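Local coordinates for protein cytosol aminopeptidase (Staphylococcus aureus subsp. aureus, PDB 3KZW) that probably removes single amino acids from the N-terminus of peptides as a metal-dependent hexameric leucyl aminopeptidase, at residues 152-157 and 493-498; 427-432 and 501-506; 255-260 and 335-340; 290-295 and 344-349. All coordinates share one frame; numbering follows the deposited sequence.

The four contacts fall into two pairs. Contacts 1 and 2 lie with centres 13 Å apart near the middle of the chain and touch where Y494 meets D428. Contacts 3 and 4, centres 12 Å apart, lie farther out, beside neighbouring subunits, and also touch. Within each pair the segments alternate along the chain. Centres of the two pairs lie about 30 to 38 Å apart. Contact 1 joins the N-terminal family region to the catalytic one, and the loop it closes encloses contacts 3 and 4; the others lie within the catalytic region. Contacts 3 and 4 close before contact 2 opens, and contacts 2 and 3 reach the same mixed sheet through strands 431-433 and 328-338.

Contact 1 of 4, residues 152-157 and 493-498; sequences GIQSER and SYNGPK
R157 and N495 lie alongside each other and point the same way, so the arginine side chain is met almost along its whole length. CB leaves the helix with CG anti to the backbone N (chi1 -173°), and R157 CG passes 3.4 Å from the carbonyl O of N495. CD lies farther from that same oxygen, and a bend at chi3 then turns the chain. R157 NE meets OE1 of Q154 in a hydrogen bond of 3.1 Å, and NH2 donates to the same OE1 at 3.3 Å; this side-on pair lies in the guanidinium plane and fixes the rotation of the group. Over one guanidinium face sits the N495 amide, whose CG is 3.5 Å above the plane and displaced toward the rim, with the two planes 40° apart.

The contact joins the last turn of helix 144-157, in the N-terminal family region, to a loop of the catalytic region that is shaped by a type I turn from S493 to G496 and by an ST turn in which S493 OG accepts from N495 N. Q154 NE2 donates to N495 OD1 at 3.3 Å, in the carbonyl plane of the asparagine, and also hydrogen-bonds L112 O of helix 108-124. The Q154 amide stands nearly perpendicular to that of N495. R204 from helix 188-208 hydrogen-bonds both R157 O and N495 O, two acceptors 3.3 Å apart.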
loop_
_atom_site.group_PDB
_atom_site.type_symbol
_atom_site.label_atom_id
_atom_site.label_comp_id
_atom_site.label_asym_id
_atom_site.label_seq_id
_atom_site.Cartn_x
_atom_site.Cartn_y
_atom_site.Cartn_z
ATOM N N GLY A 152 -46.620 -15.064 6.088
ATOM C CA GLY A 152 -46.783 -14.654 4.694
ATOM C C GLY A 152 -45.504 -14.162 4.035
ATOM O O GLY A 152 -45.189 -14.563 2.912
ATOM N N ILE A 153 -44.772 -13.292 4.732
ATOM C CA ILE A 153 -43.526 -12.720 4.212
ATOM C C ILE A 153 -42.469 -13.800 3.983
ATOM O O ILE A 153 -41.900 -13.898 2.893
ATOM C CB ILE A 153 -42.956 -11.605 5.139
ATOM C CG1 ILE A 153 -43.938 -10.433 5.245
ATOM C CG2 ILE A 153 -41.603 -11.104 4.623
ATOM C CD1 ILE A 153 -43.665 -9.485 6.406
ATOM N N GLN A 154 -42.233 -14.617 5.008
ATOM C CA GLN A 154 -41.188 -15.638 4.965
ATOM C C GLN A 154 -41.462 -16.761 3.967
ATOM O O GLN A 154 -40.532 -17.415 3.502
ATOM C CB GLN A 154 -40.924 -16.219 6.360
ATOM C CG GLN A 154 -40.397 -15.220 7.389
ATOM C CD GLN A 154 -39.078 -14.589 6.990
ATOM O OE1 GLN A 154 -39.026 -13.728 6.112
ATOM N NE2 GLN A 154 -38.003 -15.000 7.653
ATOM N N SER A 155 -42.733 -16.974 3.632
ATOM C CA SER A 155 -43.106 -17.984 2.639
ATOM C C SER A 155 -42.542 -17.647 1.258
ATOM O O SER A 155 -42.383 -18.528 0.413
ATOM C CB SER A 155 -44.627 -18.155 2.575
ATOM O OG SER A 155 -45.250 -17.026 1.989
ATOM N N GLU A 156 -42.237 -16.369 1.045
ATOM C CA GLU A 156 -41.650 -15.901 -0.207
ATOM C C GLU A 156 -40.199 -15.460 -0.030
ATOM O O GLU A 156 -39.340 -15.808 -0.841
ATOM C CB GLU A 156 -42.478 -14.753 -0.796
ATOM C CG GLU A 156 -43.878 -15.146 -1.257
ATOM C CD GLU A 156 -43.885 -15.969 -2.542
ATOM O OE1 GLU A 156 -42.876 -15.950 -3.285
ATOM O OE2 GLU A 156 -44.910 -16.632 -2.813
ATOM N N ARG A 157 -39.933 -14.704 1.034
ATOM C CA ARG A 157 -38.614 -14.109 1.253
ATOM C C ARG A 157 -37.533 -15.132 1.609
ATOM O O ARG A 157 -36.418 -15.065 1.084
ATOM C CB ARG A 157 -38.674 -12.996 2.305
ATOM C CG ARG A 157 -37.357 -12.241 2.448
ATOM C CD ARG A 157 -37.469 -10.972 3.263
ATOM N NE ARG A 157 -37.817 -11.235 4.654
ATOM C CZ ARG A 157 -37.495 -10.442 5.674
ATOM N NH1 ARG A 157 -36.792 -9.328 5.469
ATOM N NH2 ARG A 157 -37.873 -10.768 6.907
ATOM N N SER A 493 -29.250 -16.807 5.686
ATOM C CA SER A 493 -29.959 -16.798 6.964
ATOM C C SER A 493 -31.433 -17.154 6.791
ATOM O O SER A 493 -31.859 -17.568 5.709
ATOM C CB SER A 493 -29.827 -15.426 7.640
ATOM O OG SER A 493 -30.501 -14.425 6.901
ATOM N N TYR A 494 -32.202 -16.979 7.866
ATOM C CA TYR A 494 -33.648 -17.190 7.854
ATOM C C TYR A 494 -34.381 -16.218 6.922
ATOM O O TYR A 494 -35.552 -16.421 6.602
ATOM C CB TYR A 494 -34.218 -17.098 9.279
ATOM C CG TYR A 494 -33.848 -15.831 10.031
ATOM C CD1 TYR A 494 -34.514 -14.628 9.786
ATOM C CD2 TYR A 494 -32.839 -15.838 10.993
ATOM C CE1 TYR A 494 -34.178 -13.468 10.468
ATOM C CE2 TYR A 494 -32.497 -14.681 11.686
ATOM C CZ TYR A 494 -33.173 -13.499 11.417
ATOM O OH TYR A 494 -32.845 -12.344 12.093
ATOM N N ASN A 495 -33.686 -15.164 6.496
ATOM C CA ASN A 495 -34.254 -14.164 5.593
ATOM C C ASN A 495 -33.965 -14.423 4.117
ATOM O O ASN A 495 -34.419 -13.672 3.255
ATOM C CB ASN A 495 -33.794 -12.758 5.987
ATOM C CG ASN A 495 -34.646 -12.150 7.088
ATOM O OD1 ASN A 495 -35.744 -12.626 7.386
ATOM N ND2 ASN A 495 -34.144 -11.083 7.694
ATOM N N GLY A 496 -33.217 -15.486 3.834
ATOM C CA GLY A 496 -32.891 -15.858 2.459
ATOM C C GLY A 496 -31.403 -16.039 2.219
ATOM O O GLY A 496 -30.607 -15.961 3.160
ATOM N N PRO A 497 -31.014 -16.273 0.950
ATOM C CA PRO A 497 -29.620 -16.531 0.589
ATOM C C PRO A 497 -28.762 -15.264 0.539
ATOM O O PRO A 497 -29.268 -14.163 0.775
ATOM C CB PRO A 497 -29.739 -17.152 -0.805
ATOM C CG PRO A 497 -30.962 -16.551 -1.378
ATOM C CD PRO A 497 -31.897 -16.283 -0.231
ATOM N N LYS A 498 -27.474 -15.436 0.239
ATOM C CA LYS A 498 -26.547 -14.327 0.010
ATOM C C LYS A 498 -27.068 -13.383 -1.061
ATOM O O LYS A 498 -27.772 -13.799 -1.982
ATOM C CB LYS A 498 -25.189 -14.852 -0.453
ATOM C CG LYS A 498 -24.331 -15.494 0.620
ATOM C CD LYS A 498 -22.926 -15.765 0.091
ATOM C CE LYS A 498 -22.887 -16.992 -0.808
ATOM N NZ LYS A 498 -21.576 -17.130 -1.508
#

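Contact 2 of 4, residues 427-432 and 501-506; sequences VDEMVF and TGFMIP
E429, F503 and P506 bury the most surface here, and the carboxylate of E429 touches both of the others. Its CG is anti to the carbonyl carbon (chi1 -72°) and the chain is extended beyond that point, which carries the acid across to the backbone of M504. E429 OE2 accepts from M504 N at 2.9 Å, on its syn side but 32° out of the carboxylate plane. The same oxygen lies over one face of the F503 ring, 3.6 Å above the plane and toward the rim, while E429 CB rests 3.9 Å from F503 CZ. P506 crosses the glutamate at about a right angle, its CD 3.4 Å from E429 OE2.

M504, the N-cap of helix 505-512, the last helix of the chain, is the third residue of a type II turn from G502 to I505. Placed at this helix start, the acid is probably favoured in its charged form; its other oxygen, OE1, is hydrogen-bonded by T507 OG1 from the first turn.

Strand 431-433 runs parallel to 406-411 at the margin of the mixed sheet. Just before it, M430 O meets the edge of the F503 ring, 3.6 Å from F503 CZ. V431 CG2 and M504 SD come tip to tip at 3.8 Å, and V427 CG2 packs more loosely on P506 CB. The M430 side chain leaves the backbone away from 501-506 and packs on T439 of the third subunit.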
loop_
_atom_site.group_PDB
_atom_site.type_symbol
_atom_site.label_atom_id
_atom_site.label_comp_id
_atom_site.label_asym_id
_atom_site.label_seq_id
_atom_site.Cartn_x
_atom_site.Cartn_y
_atom_site.Cartn_z
ATOM N N VAL A 427 -39.626 -4.115 13.194
ATOM C CA VAL A 427 -39.699 -5.036 12.053
ATOM C C VAL A 427 -38.346 -5.664 11.699
ATOM O O VAL A 427 -38.112 -6.063 10.554
ATOM C CB VAL A 427 -40.351 -4.381 10.797
ATOM C CG1 VAL A 427 -41.813 -4.032 11.065
ATOM C CG2 VAL A 427 -39.569 -3.156 10.334
ATOM N N ASP A 428 -37.474 -5.759 12.703
ATOM C CA ASP A 428 -36.156 -6.401 12.584
ATOM C C ASP A 428 -35.251 -5.782 11.508
ATOM O O ASP A 428 -34.587 -6.494 10.750
ATOM C CB ASP A 428 -36.299 -7.921 12.389
ATOM C CG ASP A 428 -34.992 -8.666 12.604
ATOM O OD1 ASP A 428 -34.308 -8.395 13.613
ATOM O OD2 ASP A 428 -34.648 -9.527 11.763
ATOM N N GLU A 429 -35.237 -4.453 11.440
ATOM C CA GLU A 429 -34.341 -3.731 10.540
ATOM C C GLU A 429 -33.588 -2.643 11.300
ATOM O O GLU A 429 -34.178 -1.673 11.771
ATOM C CB GLU A 429 -35.099 -3.144 9.342
ATOM C CG GLU A 429 -35.563 -4.192 8.331
ATOM C CD GLU A 429 -35.935 -3.607 6.972
ATOM O OE1 GLU A 429 -36.749 -2.656 6.912
ATOM O OE2 GLU A 429 -35.420 -4.119 5.957
ATOM N N MET A 430 -32.278 -2.819 11.425
ATOM C CA MET A 430 -31.447 -1.885 12.174
ATOM C C MET A 430 -31.145 -0.614 11.382
ATOM O O MET A 430 -30.421 -0.637 10.387
ATOM C CB MET A 430 -30.162 -2.565 12.648
ATOM C CG MET A 430 -30.390 -3.553 13.777
ATOM S SD MET A 430 -28.858 -4.211 14.448
ATOM C CE MET A 430 -28.365 -5.370 13.166
ATOM N N VAL A 431 -31.733 0.493 11.833
ATOM C CA VAL A 431 -31.517 1.810 11.238
ATOM C C VAL A 431 -31.186 2.788 12.362
ATOM O O VAL A 431 -31.881 2.831 13.375
ATOM C CB VAL A 431 -32.767 2.311 10.463
ATOM C CG1 VAL A 431 -32.448 3.588 9.701
ATOM C CG2 VAL A 431 -33.285 1.247 9.498
ATOM N N PHE A 432 -30.117 3.558 12.189
ATOM C CA PHE A 432 -29.700 4.520 13.209
ATOM C C PHE A 432 -29.325 5.878 12.623
ATOM O O PHE A 432 -28.862 5.971 11.484
ATOM C CB PHE A 432 -28.567 3.949 14.067
ATOM C CG PHE A 432 -28.984 2.779 14.909
ATOM C CD1 PHE A 432 -29.600 2.976 16.139
ATOM C CD2 PHE A 432 -28.781 1.477 14.465
ATOM C CE1 PHE A 432 -30.002 1.897 16.920
ATOM C CE2 PHE A 432 -29.178 0.388 15.238
ATOM C CZ PHE A 432 -29.788 0.602 16.469
ATOM N N THR A 501 -30.896 -7.856 0.119
ATOM C CA THR A 501 -31.764 -8.139 1.256
ATOM C C THR A 501 -33.152 -7.530 1.093
ATOM O O THR A 501 -34.102 -7.971 1.741
ATOM C CB THR A 501 -31.158 -7.605 2.564
ATOM O OG1 THR A 501 -30.883 -6.209 2.422
ATOM C CG2 THR A 501 -29.870 -8.339 2.903
ATOM N N GLY A 502 -33.261 -6.523 0.228
ATOM C CA GLY A 502 -34.491 -5.746 0.083
ATOM C C GLY A 502 -34.683 -4.829 1.277
ATOM O O GLY A 502 -35.811 -4.508 1.656
ATOM N N PHE A 503 -33.566 -4.405 1.864
ATOM C CA PHE A 503 -33.557 -3.609 3.089
ATOM C C PHE A 503 -34.371 -2.324 2.962
ATOM O O PHE A 503 -34.362 -1.675 1.912
ATOM C CB PHE A 503 -32.116 -3.284 3.494
ATOM C CG PHE A 503 -31.935 -3.074 4.969
ATOM C CD1 PHE A 503 -31.855 -4.161 5.835
ATOM C CD2 PHE A 503 -31.842 -1.789 5.493
ATOM C CE1 PHE A 503 -31.689 -3.969 7.204
ATOM C CE2 PHE A 503 -31.676 -1.587 6.863
ATOM C CZ PHE A 503 -31.597 -2.679 7.718
ATOM N N MET A 504 -35.069 -1.979 4.045
ATOM C CA MET A 504 -35.928 -0.787 4.140
ATOM C C MET A 504 -37.367 -1.003 3.672
ATOM O O MET A 504 -38.275 -0.324 4.152
ATOM C CB MET A 504 -35.318 0.442 3.440
ATOM C CG MET A 504 -34.051 1.001 4.087
ATOM S SD MET A 504 -34.178 1.338 5.852
ATOM C CE MET A 504 -35.495 2.563 5.888
ATOM N N ILE A 505 -37.574 -1.932 2.737
ATOM C CA ILE A 505 -38.917 -2.220 2.214
ATOM C C ILE A 505 -39.925 -2.545 3.329
ATOM O O ILE A 505 -40.997 -1.939 3.362
ATOM C CB ILE A 505 -38.914 -3.312 1.102
ATOM C CG1 ILE A 505 -38.057 -2.862 -0.087
ATOM C CG2 ILE A 505 -40.342 -3.631 0.645
ATOM C CD1 ILE A 505 -37.769 -3.952 -1.104
ATOM N N PRO A 506 -39.584 -3.473 4.255
ATOM C CA PRO A 506 -40.504 -3.731 5.371
ATOM C C PRO A 506 -40.806 -2.486 6.213
ATOM O O PRO A 506 -41.959 -2.273 6.590
ATOM C CB PRO A 506 -39.751 -4.766 6.215
ATOM C CG PRO A 506 -38.845 -5.439 5.262
ATOM C CD PRO A 506 -38.417 -4.375 4.302
#

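Contact 3 of 4, residues 255-260 and 335-340; sequences KGSKHK and CAENMI
The imidazole of H259 presents its edge to E337: H259 CD2 lies 3.7 Å from E337 OE2, in the ring plane, with the carboxylate turned 85° against the ring. The two side chains run side by side in the same direction. From above the carboxylate plane, 40° out of it, comes S257 OG, which donates to E337 OE2 at 2.6 Å. That hydroxyl is put there by a chi1 of 173°, with OG anti to the serine N, and it also accepts from H259 N at 3.0 Å, forming an ST turn.

This loop leads from helix 248-254 into strand 262-269, which pairs antiparallel with strand 328-338, and the contact lies at the end of that pairing. There the backbones are joined by a water that donates to H259 O and accepts from E337 N, both at 2.8 Å. Beyond the strand end, G256 O rests 3.6 Å from M339 CB, and S257 CB packs against M339 CG. K260 NZ curls back to bond S257 O at 2.8 Å. I340 N is bonded by Y292 OH of the second subunit, and E337 packs on K346 of that same subunit.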
loop_
_atom_site.group_PDB
_atom_site.type_symbol
_atom_site.label_atom_id
_atom_site.label_comp_id
_atom_site.label_asym_id
_atom_site.label_seq_id
_atom_site.Cartn_x
_atom_site.Cartn_y
_atom_site.Cartn_z
ATOM N N LYS A 255 -22.431 9.492 -19.009
ATOM C CA LYS A 255 -21.977 9.729 -20.392
ATOM C C LYS A 255 -20.819 8.832 -20.837
ATOM O O LYS A 255 -20.602 8.639 -22.035
ATOM C CB LYS A 255 -21.635 11.208 -20.629
ATOM C CG LYS A 255 -20.491 11.746 -19.787
ATOM C CD LYS A 255 -20.168 13.183 -20.144
ATOM C CE LYS A 255 -19.084 13.739 -19.230
ATOM N NZ LYS A 255 -18.659 15.115 -19.614
ATOM N N GLY A 256 -20.089 8.283 -19.870
ATOM C CA GLY A 256 -18.927 7.441 -20.154
ATOM C C GLY A 256 -19.246 6.017 -20.570
ATOM O O GLY A 256 -18.352 5.266 -20.959
ATOM N N SER A 257 -20.520 5.644 -20.483
ATOM C CA SER A 257 -20.969 4.304 -20.838
ATOM C C SER A 257 -21.603 4.287 -22.222
ATOM O O SER A 257 -22.094 5.310 -22.701
ATOM C CB SER A 257 -21.976 3.798 -19.806
ATOM O OG SER A 257 -22.553 2.574 -20.219
ATOM N N LYS A 258 -21.586 3.117 -22.860
ATOM C CA LYS A 258 -22.306 2.905 -24.114
ATOM C C LYS A 258 -23.804 2.984 -23.847
ATOM O O LYS A 258 -24.566 3.498 -24.672
ATOM C CB LYS A 258 -21.949 1.548 -24.729
ATOM C CG LYS A 258 -22.539 1.312 -26.119
ATOM C CD LYS A 258 -21.864 0.142 -26.835
ATOM C CE LYS A 258 -22.541 -1.190 -26.526
ATOM N NZ LYS A 258 -23.757 -1.401 -27.366
ATOM N N HIS A 259 -24.209 2.478 -22.684
ATOM C CA HIS A 259 -25.599 2.493 -22.261
ATOM C C HIS A 259 -25.869 3.764 -21.459
ATOM O O HIS A 259 -25.549 3.845 -20.268
ATOM C CB HIS A 259 -25.917 1.240 -21.444
ATOM C CG HIS A 259 -25.306 -0.009 -21.998
ATOM N ND1 HIS A 259 -25.773 -0.625 -23.139
ATOM C CD2 HIS A 259 -24.258 -0.754 -21.572
ATOM C CE1 HIS A 259 -25.043 -1.696 -23.390
ATOM N NE2 HIS A 259 -24.118 -1.799 -22.454
ATOM N N LYS A 260 -26.454 4.750 -22.135
ATOM C CA LYS A 260 -26.683 6.084 -21.576
ATOM C C LYS A 260 -27.724 6.097 -20.449
ATOM O O LYS A 260 -28.582 5.212 -20.393
ATOM C CB LYS A 260 -27.089 7.058 -22.687
ATOM C CG LYS A 260 -26.127 7.118 -23.871
ATOM C CD LYS A 260 -24.756 7.659 -23.483
ATOM C CE LYS A 260 -23.771 7.483 -24.623
ATOM N NZ LYS A 260 -22.376 7.727 -24.183
ATOM N N CYS A 335 -30.970 6.576 -13.078
ATOM C CA CYS A 335 -30.259 5.394 -13.565
ATOM C C CYS A 335 -29.110 5.762 -14.489
ATOM O O CYS A 335 -29.294 6.530 -15.427
ATOM C CB CYS A 335 -31.223 4.455 -14.288
ATOM S SG CYS A 335 -32.704 4.054 -13.338
ATOM N N ALA A 336 -27.932 5.206 -14.213
ATOM C CA ALA A 336 -26.723 5.454 -14.999
ATOM C C ALA A 336 -25.706 4.341 -14.778
ATOM O O ALA A 336 -25.838 3.546 -13.847
ATOM C CB ALA A 336 -26.111 6.803 -14.637
ATOM N N GLU A 337 -24.696 4.293 -15.643
ATOM C CA GLU A 337 -23.594 3.345 -15.514
ATOM C C GLU A 337 -22.279 4.126 -15.466
ATOM O O GLU A 337 -21.922 4.811 -16.426
ATOM C CB GLU A 337 -23.608 2.356 -16.684
ATOM C CG GLU A 337 -22.879 1.048 -16.424
ATOM C CD GLU A 337 -22.866 0.124 -17.636
ATOM O OE1 GLU A 337 -23.463 -0.971 -17.560
ATOM O OE2 GLU A 337 -22.259 0.489 -18.665
ATOM N N ASN A 338 -21.575 4.030 -14.341
ATOM C CA ASN A 338 -20.342 4.792 -14.115
ATOM C C ASN A 338 -19.121 4.112 -14.732
ATOM O O ASN A 338 -18.528 3.225 -14.123
ATOM C CB ASN A 338 -20.131 5.025 -12.611
ATOM C CG ASN A 338 -19.112 6.121 -12.312
ATOM O OD1 ASN A 338 -18.670 6.845 -13.203
ATOM N ND2 ASN A 338 -18.744 6.246 -11.047
ATOM N N MET A 339 -18.749 4.548 -15.936
ATOM C CA MET A 339 -17.714 3.881 -16.738
ATOM C C MET A 339 -16.594 4.826 -17.179
ATOM O O MET A 339 -16.728 6.047 -17.092
ATOM C CB MET A 339 -18.345 3.229 -17.971
ATOM C CG MET A 339 -19.353 2.121 -17.686
ATOM S SD MET A 339 -18.622 0.480 -17.535
ATOM C CE MET A 339 -18.254 0.432 -15.791
ATOM N N ILE A 340 -15.491 4.246 -17.655
ATOM C CA ILE A 340 -14.349 5.005 -18.167
ATOM C C ILE A 340 -14.321 4.953 -19.694
ATOM O O ILE A 340 -14.409 3.873 -20.284
ATOM C CB ILE A 340 -12.999 4.445 -17.634
ATOM C CG1 ILE A 340 -12.956 4.463 -16.107
ATOM C CG2 ILE A 340 -11.815 5.229 -18.207
ATOM C CD1 ILE A 340 -11.832 3.642 -15.513
HETATM O O HOH W 1 -25.064 5.587 -18.117
#

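Contact 4 of 4, residues 290-295 and 344-349; sequences GGYSIK and SMKPDD
Y292 lays one edge of its ring against the backbone and hydroxyl of the 344-349 loop. Y292 CE2 lies 3.0 Å from S344 OG, and Y292 CD2 is 3.5 Å from M345 O, both near the ring plane. A chi1 of 54° places S344 OG between its backbone N and carbonyl carbon, turned to that edge. Nearer the tyrosine backbone, Y292 CB packs on P347 CD at 4.4 Å, and S293 OG sits 3.9 Å from P347 CG.

Each side of the contact contains a tight turn. Residues 290-293 make a type II' turn beginning with two glycines, and T364 OG1 bonds both G290 O and S293 N; residues 346-349 make a type II turn closed by D349 N to K346 O. D349 OD2 accepts from K346 N at 2.9 Å while OD1 uses its syn lone pair for a salt bridge with K346 NZ at 3.0 Å.

Outside this shell, S344 OG is hydrogen-bonded with N341 N, and Y292 OH with N341 O, tying both to one residue. Y292 OH also bonds I340 N of the fourth subunit; P347 O bonds Y287 OH of that subunit, and the D348 carboxylate accepts from its T302 N and K304 N.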
loop_
_atom_site.group_PDB
_atom_site.type_symbol
_atom_site.label_atom_id
_atom_site.label_comp_id
_atom_site.label_asym_id
_atom_site.label_seq_id
_atom_site.Cartn_x
_atom_site.Cartn_y
_atom_site.Cartn_z
ATOM N N GLY A 290 -16.292 3.287 -10.627
ATOM C CA GLY A 290 -15.645 4.382 -9.923
ATOM C C GLY A 290 -15.259 5.507 -10.859
ATOM O O GLY A 290 -14.896 6.596 -10.413
ATOM N N GLY A 291 -15.351 5.249 -12.162
ATOM C CA GLY A 291 -14.905 6.199 -13.176
ATOM C C GLY A 291 -13.393 6.304 -13.162
ATOM O O GLY A 291 -12.706 5.338 -12.833
ATOM N N TYR A 292 -12.870 7.478 -13.505
ATOM C CA TYR A 292 -11.424 7.701 -13.491
ATOM C C TYR A 292 -10.821 7.592 -12.092
ATOM O O TYR A 292 -9.633 7.301 -11.947
ATOM C CB TYR A 292 -11.057 9.027 -14.165
ATOM C CG TYR A 292 -10.851 8.894 -15.659
ATOM C CD1 TYR A 292 -9.637 8.441 -16.178
ATOM C CD2 TYR A 292 -11.872 9.209 -16.555
ATOM C CE1 TYR A 292 -9.440 8.310 -17.550
ATOM C CE2 TYR A 292 -11.683 9.084 -17.930
ATOM C CZ TYR A 292 -10.465 8.633 -18.420
ATOM O OH TYR A 292 -10.274 8.505 -19.778
ATOM N N SER A 293 -11.641 7.812 -11.068
ATOM C CA SER A 293 -11.275 7.463 -9.698
ATOM C C SER A 293 -11.587 5.975 -9.489
ATOM O O SER A 293 -12.467 5.601 -8.702
ATOM C CB SER A 293 -12.027 8.340 -8.699
ATOM O OG SER A 293 -11.845 9.713 -8.992
ATOM N N ILE A 294 -10.841 5.143 -10.212
ATOM C CA ILE A 294 -11.111 3.714 -10.353
ATOM C C ILE A 294 -11.020 2.939 -9.031
ATOM O O ILE A 294 -10.179 3.239 -8.178
ATOM C CB ILE A 294 -10.194 3.090 -11.458
ATOM C CG1 ILE A 294 -10.666 1.682 -11.847
ATOM C CG2 ILE A 294 -8.711 3.124 -11.045
ATOM C CD1 ILE A 294 -10.132 1.186 -13.172
ATOM N N LYS A 295 -11.906 1.957 -8.872
ATOM C CA LYS A 295 -11.908 1.069 -7.712
ATOM C C LYS A 295 -10.802 0.018 -7.814
ATOM O O LYS A 295 -10.294 -0.258 -8.903
ATOM C CB LYS A 295 -13.261 0.369 -7.590
ATOM C CG LYS A 295 -14.394 1.252 -7.121
ATOM C CD LYS A 295 -15.728 0.624 -7.475
ATOM C CE LYS A 295 -16.788 0.924 -6.423
ATOM N NZ LYS A 295 -17.215 2.341 -6.408
ATOM N N SER A 344 -15.518 10.494 -20.533
ATOM C CA SER A 344 -16.189 10.355 -19.233
ATOM C C SER A 344 -15.739 11.433 -18.244
ATOM O O SER A 344 -14.730 12.113 -18.472
ATOM C CB SER A 344 -15.978 8.955 -18.648
ATOM O OG SER A 344 -14.608 8.626 -18.581
ATOM N N MET A 345 -16.493 11.593 -17.156
ATOM C CA MET A 345 -16.199 12.628 -16.160
ATOM C C MET A 345 -14.858 12.411 -15.455
ATOM O O MET A 345 -14.419 11.275 -15.264
ATOM C CB MET A 345 -17.346 12.780 -15.147
ATOM C CG MET A 345 -17.620 11.568 -14.266
ATOM S SD MET A 345 -18.781 11.952 -12.933
ATOM C CE MET A 345 -18.923 10.362 -12.125
ATOM N N LYS A 346 -14.212 13.518 -15.092
ATOM C CA LYS A 346 -12.876 13.504 -14.497
ATOM C C LYS A 346 -12.861 14.419 -13.280
ATOM O O LYS A 346 -13.651 15.364 -13.215
ATOM C CB LYS A 346 -11.824 14.006 -15.498
ATOM C CG LYS A 346 -12.094 13.660 -16.957
ATOM C CD LYS A 346 -11.182 14.419 -17.917
ATOM C CE LYS A 346 -11.557 15.887 -18.071
ATOM N NZ LYS A 346 -12.853 16.084 -18.772
ATOM N N PRO A 347 -11.965 14.152 -12.310
ATOM C CA PRO A 347 -11.730 15.122 -11.241
ATOM C C PRO A 347 -11.322 16.481 -11.810
ATOM O O PRO A 347 -10.509 16.534 -12.729
ATOM C CB PRO A 347 -10.570 14.502 -10.467
ATOM C CG PRO A 347 -10.747 13.044 -10.661
ATOM C CD PRO A 347 -11.259 12.880 -12.059
ATOM N N ASP A 348 -11.895 17.555 -11.263
ATOM C CA ASP A 348 -11.711 18.946 -11.736
ATOM C C ASP A 348 -12.826 19.434 -12.668
ATOM O O ASP A 348 -12.971 20.640 -12.881
ATOM C CB ASP A 348 -10.344 19.182 -12.397
ATOM C CG ASP A 348 -9.192 19.105 -11.417
ATOM O OD1 ASP A 348 -9.404 19.288 -10.199
ATOM O OD2 ASP A 348 -8.060 18.860 -11.877
ATOM N N ASP A 349 -13.595 18.500 -13.225
ATOM C CA ASP A 349 -14.739 18.838 -14.072
ATOM C C ASP A 349 -15.787 19.647 -13.311
ATOM O O ASP A 349 -16.075 19.365 -12.145
ATOM C CB ASP A 349 -15.389 17.573 -14.634
ATOM C CG ASP A 349 -14.707 17.057 -15.896
ATOM O OD1 ASP A 349 -13.768 17.711 -16.397
ATOM O OD2 ASP A 349 -15.126 15.989 -16.396
#